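Local coordinates for protein endo-1,3-beta-glucanase, family GH16 (Zobellia galactanivorans, PDB 4CRQ) that probably hydrolyses internal beta-1,3-glucosidic bonds of laminarin, this chain being the calcium-binding family GH16 catalytic module of a larger modular laminarinase, at residues A62-A67 with V213-L218; S90-W95 with I122-Q127. The protein carries 1 engineered substitution. All blocks are in the same frame, centred on the assembly; numbering follows the deposited sequence.

Interaction 1: A62-A67 with V213-L218; sequences AQYTSA and VDQSKL
Tyr64 reaches from the segment 62-67 into the loop at 213-218, where its ring and hydroxyl are received by Val213, Gln215 and Leu218. Its CB points toward that loop, and with CG beside the backbone N and anti to the carbonyl carbon (chi1 -50°) the ring extends across the gap between the two backbones. Gln63 folds CG over one face of this ring, offset toward the rim. Farther out, CD1 and CE1 both meet the methyl CD1 of Leu218, which approaches obliquely, Tyr64 CE1 lying 3.7 Å from it. On the other side of the hydroxyl, CE2 comes within 4.0 Å of Val213 CG2, again obliquely, and CZ is slightly nearer that methyl. The phenol oxygen ends the run: Tyr64 OH sits 3.3 Å from Val213 CB, with both valine methyls close by, and accepts a hydrogen bond from Gln215 NE2 at 2.9 Å. That bond is almost straight, 174° at the hydrogen, and runs in the plane of the glutamine amide. Gln215 is extended beyond CG, which carries its amide out from the 3-10 segment to the ring; amide and ring stand steeply to one another. A weak second bond joins Gln215 NE2 to Gln63 OE1 at 3.1 Å, so this nitrogen reaches two consecutive residues of the chain. Within the loop, Ser216 OG donates to Asp214 OD1 over 2.6 Å, tying together the turn that presents Gln215. The contact is a surface one of the GH16 beta-jelly-roll module: Tyr64 also packs on Gln36 of strand 36-38 and on Val204 of strand 196-204, Val213 shares Val204 with it, and Gln63 and Gln215 both lie against His56 of strand 49-59.

Interaction 2: S90-W95 with I122-Q127; sequences SGQGLW and INNALQ
A chi1 of -55° places CG of Asn123 beside its backbone N and turns OD1 toward Gly93, while a bend at chi2 (59°) brings the Gln92 amide back over the same asparagine. Two beta turns meet here in the loops of the GH16 beta-jelly-roll: a type II turn from Gly91 to Leu94, with Gly93 at a conformation suited to glycine, and a type II' turn from Ile122 to Ala125. Asn123 grips the first turn twice, accepting from Gly93 N at its OD1 (2.7 Å, 163° at the hydrogen, the donor tilted from the carbonyl plane) and donating from its own N to Leu94 O at 2.9 Å. Its ND2 is bonded to Pro209 O, whereas Gln92 OE1, 3.2 Å from Asn123 ND2, is too poorly angled to bond. Shortened to an alanine, this residue would probably leave Gly93 N without its acceptor and Pro209 O without its amide donor, and the Gln92 amide freer to turn. At the start of the second turn, Ile122 lays its CG2 over one face of the five-membered ring of Trp95, just after the first turn, a CH-pi contact 4.0 Å from the ring centroid; Trp208 meets the same indole at about a right angle. At the outer end, water 1 accepts from both Gln92 N and Asn124 ND2, lying 3.1 Å from the latter.

How the interactions relate
Interaction 2 is nested along the chain inside the loop closed by interaction 1, and their centres lie about 13 Å apart. They touch directly: Asp214 N of 213-218 is 2.9 Å from Gln92 O of 90-95, a probable hydrogen bond, and Lys217 CG packs 3.5 Å from Ser90 O. Strand 196-204 joins them further, pairing with both 62-70 and 94-102, while the loop after it supplies Pro209 to interaction 2 and 213-218 to interaction 1. Segment 122-127 follows strands that bear the catalytic carboxylates in GH16 enzymes and probably borders the cleft. Neither contact lies at the calcium site formed by Glu10, Gly48 and Asp225; a bound magnesium ion is about 13 Å from the Ser90 side chain.

Interaction 1: A62-A67 with V213-L218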
loop_
_atom_site.group_PDB
_atom_site.type_symbol
_atom_site.label_atom_id
_atom_site.label_comp_id
_atom_site.label_asym_id
_atom_site.label_seq_id
_atom_site.Cartn_x
_atom_site.Cartn_y
_atom_site.Cartn_z
ATOM N N ALA A 62 22.653 3.062 -0.307
ATOM C CA ALA A 62 21.599 3.017 -1.334
ATOM C C ALA A 62 21.773 4.204 -2.253
ATOM O O ALA A 62 22.384 5.230 -1.858
ATOM C CB ALA A 62 20.217 3.037 -0.709
ATOM N N GLN A 63 21.248 4.109 -3.470
ATOM C CA GLN A 63 21.283 5.291 -4.343
ATOM C C GLN A 63 19.910 5.954 -4.484
ATOM O O GLN A 63 19.794 6.893 -5.273
ATOM C CB GLN A 63 21.970 5.008 -5.696
ATOM C CG GLN A 63 21.127 4.331 -6.719
ATOM C CD GLN A 63 21.847 4.008 -8.006
ATOM O OE1 GLN A 63 22.411 4.856 -8.705
ATOM N NE2 GLN A 63 21.804 2.758 -8.331
ATOM N N TYR A 64 18.898 5.502 -3.728
ATOM C CA TYR A 64 17.552 6.126 -3.760
ATOM C C TYR A 64 17.042 6.293 -2.350
ATOM O O TYR A 64 17.351 5.474 -1.487
ATOM C CB TYR A 64 16.519 5.282 -4.548
ATOM C CG TYR A 64 17.058 4.880 -5.924
ATOM C CD1 TYR A 64 17.142 5.824 -6.980
ATOM C CD2 TYR A 64 17.509 3.570 -6.175
ATOM C CE1 TYR A 64 17.647 5.461 -8.242
ATOM C CE2 TYR A 64 18.016 3.190 -7.436
ATOM C CZ TYR A 64 18.082 4.145 -8.452
ATOM O OH TYR A 64 18.579 3.824 -9.686
ATOM N N THR A 65 16.254 7.335 -2.153
ATOM C CA THR A 65 15.505 7.516 -0.912
ATOM C C THR A 65 14.034 7.670 -1.249
ATOM O O THR A 65 13.682 8.115 -2.347
ATOM C CB THR A 65 15.997 8.730 -0.083
ATOM O OG1 THR A 65 15.913 9.908 -0.903
ATOM C CG2 THR A 65 17.440 8.509 0.447
ATOM N N SER A 66 13.163 7.304 -0.299
ATOM C CA SER A 66 11.724 7.481 -0.463
ATOM C C SER A 66 11.131 7.418 0.946
ATOM O O SER A 66 11.898 7.510 1.929
ATOM C CB SER A 66 11.154 6.394 -1.379
ATOM O OG SER A 66 9.797 6.690 -1.718
ATOM N N ALA A 67 9.809 7.265 1.062
ATOM C CA ALA A 67 9.163 7.153 2.363
ATOM C C ALA A 67 8.209 5.982 2.421
ATOM O O ALA A 67 7.661 5.568 1.406
ATOM C CB ALA A 67 8.420 8.433 2.714
ATOM N N VAL A 213 16.154 1.430 -13.362
ATOM C CA VAL A 213 15.457 2.623 -12.917
ATOM C C VAL A 213 15.704 3.740 -13.901
ATOM O O VAL A 213 16.877 4.024 -14.262
ATOM C CB VAL A 213 15.936 3.055 -11.501
ATOM C CG1 VAL A 213 15.241 4.355 -11.004
ATOM C CG2 VAL A 213 15.782 1.897 -10.486
ATOM N N ASP A 214 14.613 4.384 -14.335
ATOM C CA ASP A 214 14.740 5.583 -15.154
ATOM C C ASP A 214 14.949 6.781 -14.193
ATOM O O ASP A 214 13.977 7.389 -13.701
ATOM C CB ASP A 214 13.518 5.774 -16.053
ATOM C CG ASP A 214 13.605 7.030 -16.904
ATOM O OD1 ASP A 214 14.609 7.785 -16.807
ATOM O OD2 ASP A 214 12.658 7.274 -17.673
ATOM N N GLN A 215 16.215 7.121 -13.940
ATOM C CA GLN A 215 16.523 8.175 -12.969
ATOM C C GLN A 215 16.104 9.551 -13.487
ATOM O O GLN A 215 15.990 10.495 -12.666
ATOM C CB GLN A 215 17.996 8.152 -12.552
ATOM C CG GLN A 215 18.463 6.790 -12.024
ATOM C CD GLN A 215 19.946 6.763 -11.700
ATOM O OE1 GLN A 215 20.724 7.580 -12.218
ATOM N NE2 GLN A 215 20.351 5.824 -10.843
ATOM N N SER A 216 15.854 9.684 -14.808
ATOM C CA SER A 216 15.380 10.955 -15.365
ATOM C C SER A 216 13.945 11.292 -14.879
ATOM O O SER A 216 13.501 12.450 -15.010
ATOM C CB SER A 216 15.419 10.986 -16.905
ATOM O OG SER A 216 14.340 10.248 -17.473
ATOM N N LYS A 217 13.238 10.301 -14.319
ATOM C CA LYS A 217 11.907 10.518 -13.747
ATOM C C LYS A 217 11.963 10.874 -12.241
ATOM O O LYS A 217 10.922 11.057 -11.587
ATOM C CB LYS A 217 11.013 9.295 -13.990
ATOM C CG LYS A 217 10.774 8.951 -15.455
ATOM C CD LYS A 217 10.142 10.084 -16.264
ATOM C CE LYS A 217 9.879 9.602 -17.679
ATOM N NZ LYS A 217 9.252 10.632 -18.547
ATOM N N LEU A 218 13.168 10.973 -11.694
ATOM C CA LEU A 218 13.354 11.303 -10.268
ATOM C C LEU A 218 13.762 12.795 -10.167
ATOM O O LEU A 218 14.541 13.241 -11.021
ATOM C CB LEU A 218 14.389 10.368 -9.618
ATOM C CG LEU A 218 14.076 8.874 -9.742
ATOM C CD1 LEU A 218 15.241 8.042 -9.207
ATOM C CD2 LEU A 218 12.782 8.487 -9.022
#

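Interaction 2: S90-W95 with I122-Q127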
loop_
_atom_site.group_PDB
_atom_site.type_symbol
_atom_site.label_atom_id
_atom_site.label_comp_id
_atom_site.label_asym_id
_atom_site.label_seq_id
_atom_site.Cartn_x
_atom_site.Cartn_y
_atom_site.Cartn_z
ATOM N N SER A 90 5.072 8.322 -13.071
ATOM C CA SER A 90 5.387 7.161 -13.908
ATOM C C SER A 90 6.881 7.094 -14.178
ATOM O O SER A 90 7.500 8.137 -14.365
ATOM C CB SER A 90 4.575 7.201 -15.207
ATOM O OG SER A 90 3.179 7.000 -14.954
ATOM N N GLY A 91 7.455 5.893 -14.189
ATOM C CA GLY A 91 8.873 5.760 -14.503
ATOM C C GLY A 91 9.333 4.373 -14.181
ATOM O O GLY A 91 8.896 3.809 -13.155
ATOM N N GLN A 92 10.213 3.827 -15.035
ATOM C CA GLN A 92 10.795 2.492 -14.848
ATOM C C GLN A 92 11.408 2.454 -13.449
ATOM O O GLN A 92 12.187 3.357 -13.085
ATOM C CB GLN A 92 11.823 2.168 -15.970
ATOM C CG GLN A 92 12.197 0.705 -16.137
ATOM C CD GLN A 92 11.010 -0.202 -16.448
ATOM O OE1 GLN A 92 11.013 -1.346 -16.034
ATOM N NE2 GLN A 92 9.987 0.307 -17.160
ATOM N N GLY A 93 11.035 1.436 -12.671
ATOM C CA GLY A 93 11.552 1.246 -11.315
ATOM C C GLY A 93 10.593 1.663 -10.211
ATOM O O GLY A 93 10.724 1.177 -9.079
ATOM N N LEU A 94 9.641 2.550 -10.511
ATOM C CA LEU A 94 8.760 3.087 -9.442
ATOM C C LEU A 94 7.725 2.082 -9.005
ATOM O O LEU A 94 7.106 1.425 -9.857
ATOM C CB LEU A 94 8.087 4.422 -9.847
ATOM C CG LEU A 94 9.083 5.579 -10.089
ATOM C CD1 LEU A 94 8.328 6.785 -10.618
ATOM C CD2 LEU A 94 9.903 5.918 -8.828
ATOM N N TRP A 95 7.520 1.972 -7.682
ATOM C CA TRP A 95 6.625 0.955 -7.139
ATOM C C TRP A 95 5.815 1.469 -5.964
ATOM O O TRP A 95 6.120 1.137 -4.807
ATOM C CB TRP A 95 7.458 -0.306 -6.865
ATOM C CG TRP A 95 6.721 -1.522 -6.367
ATOM C CD1 TRP A 95 5.342 -1.783 -6.386
ATOM C CD2 TRP A 95 7.327 -2.700 -5.783
ATOM N NE1 TRP A 95 5.070 -3.006 -5.841
ATOM C CE2 TRP A 95 6.221 -3.621 -5.461
ATOM C CE3 TRP A 95 8.635 -3.078 -5.484
ATOM C CZ2 TRP A 95 6.447 -4.871 -4.872
ATOM C CZ3 TRP A 95 8.854 -4.336 -4.894
ATOM C CH2 TRP A 95 7.784 -5.212 -4.595
ATOM N N ILE A 122 3.510 -0.873 -10.958
ATOM C CA ILE A 122 4.944 -0.849 -11.274
ATOM C C ILE A 122 5.240 -0.091 -12.560
ATOM O O ILE A 122 4.424 -0.101 -13.519
ATOM C CB ILE A 122 5.569 -2.281 -11.359
ATOM C CG1 ILE A 122 4.805 -3.156 -12.380
ATOM C CG2 ILE A 122 5.645 -2.913 -9.964
ATOM C CD1 ILE A 122 5.561 -4.388 -12.832
ATOM N N ASN A 123 6.405 0.557 -12.562
ATOM C CA ASN A 123 7.004 1.113 -13.796
ATOM C C ASN A 123 6.044 2.086 -14.484
ATOM O O ASN A 123 5.540 2.973 -13.813
ATOM C CB ASN A 123 7.494 -0.035 -14.715
ATOM C CG ASN A 123 8.463 -0.968 -14.007
ATOM O OD1 ASN A 123 9.256 -0.526 -13.169
ATOM N ND2 ASN A 123 8.408 -2.256 -14.336
ATOM N N ASN A 124 5.797 1.938 -15.789
ATOM C CA ASN A 124 4.859 2.813 -16.513
ATOM C C ASN A 124 3.554 2.107 -16.876
ATOM O O ASN A 124 2.842 2.561 -17.793
ATOM C CB ASN A 124 5.528 3.350 -17.806
ATOM C CG ASN A 124 6.692 4.279 -17.533
ATOM O OD1 ASN A 124 6.516 5.337 -16.944
ATOM N ND2 ASN A 124 7.889 3.888 -17.966
ATOM N N ALA A 125 3.235 1.012 -16.166
ATOM C CA ALA A 125 2.069 0.164 -16.509
ATOM C C ALA A 125 0.761 0.970 -16.514
ATOM O O ALA A 125 0.540 1.817 -15.639
ATOM C CB ALA A 125 1.953 -1.038 -15.569
ATOM N N LEU A 126 -0.097 0.732 -17.500
ATOM C CA LEU A 126 -1.377 1.467 -17.519
ATOM C C LEU A 126 -2.485 0.631 -16.843
ATOM O O LEU A 126 -3.605 0.495 -17.321
ATOM C CB LEU A 126 -1.716 2.003 -18.932
ATOM C CG LEU A 126 -0.772 3.092 -19.508
ATOM C CD1 LEU A 126 -1.268 3.498 -20.882
ATOM C CD2 LEU A 126 -0.602 4.328 -18.598
ATOM N N GLN A 127 -2.119 0.087 -15.697
ATOM C CA GLN A 127 -2.988 -0.728 -14.877
ATOM C C GLN A 127 -2.476 -0.744 -13.458
ATOM O O GLN A 127 -1.288 -0.482 -13.197
ATOM C CB GLN A 127 -3.042 -2.155 -15.399
ATOM C CG GLN A 127 -1.676 -2.789 -15.558
ATOM C CD GLN A 127 -1.704 -4.081 -16.319
ATOM O OE1 GLN A 127 -2.718 -4.482 -16.901
ATOM N NE2 GLN A 127 -0.570 -4.755 -16.323
HETATM O O HOH W 1 10.548 5.356 -17.573
HETATM O O HOH W 2 4.837 2.782 -11.077
#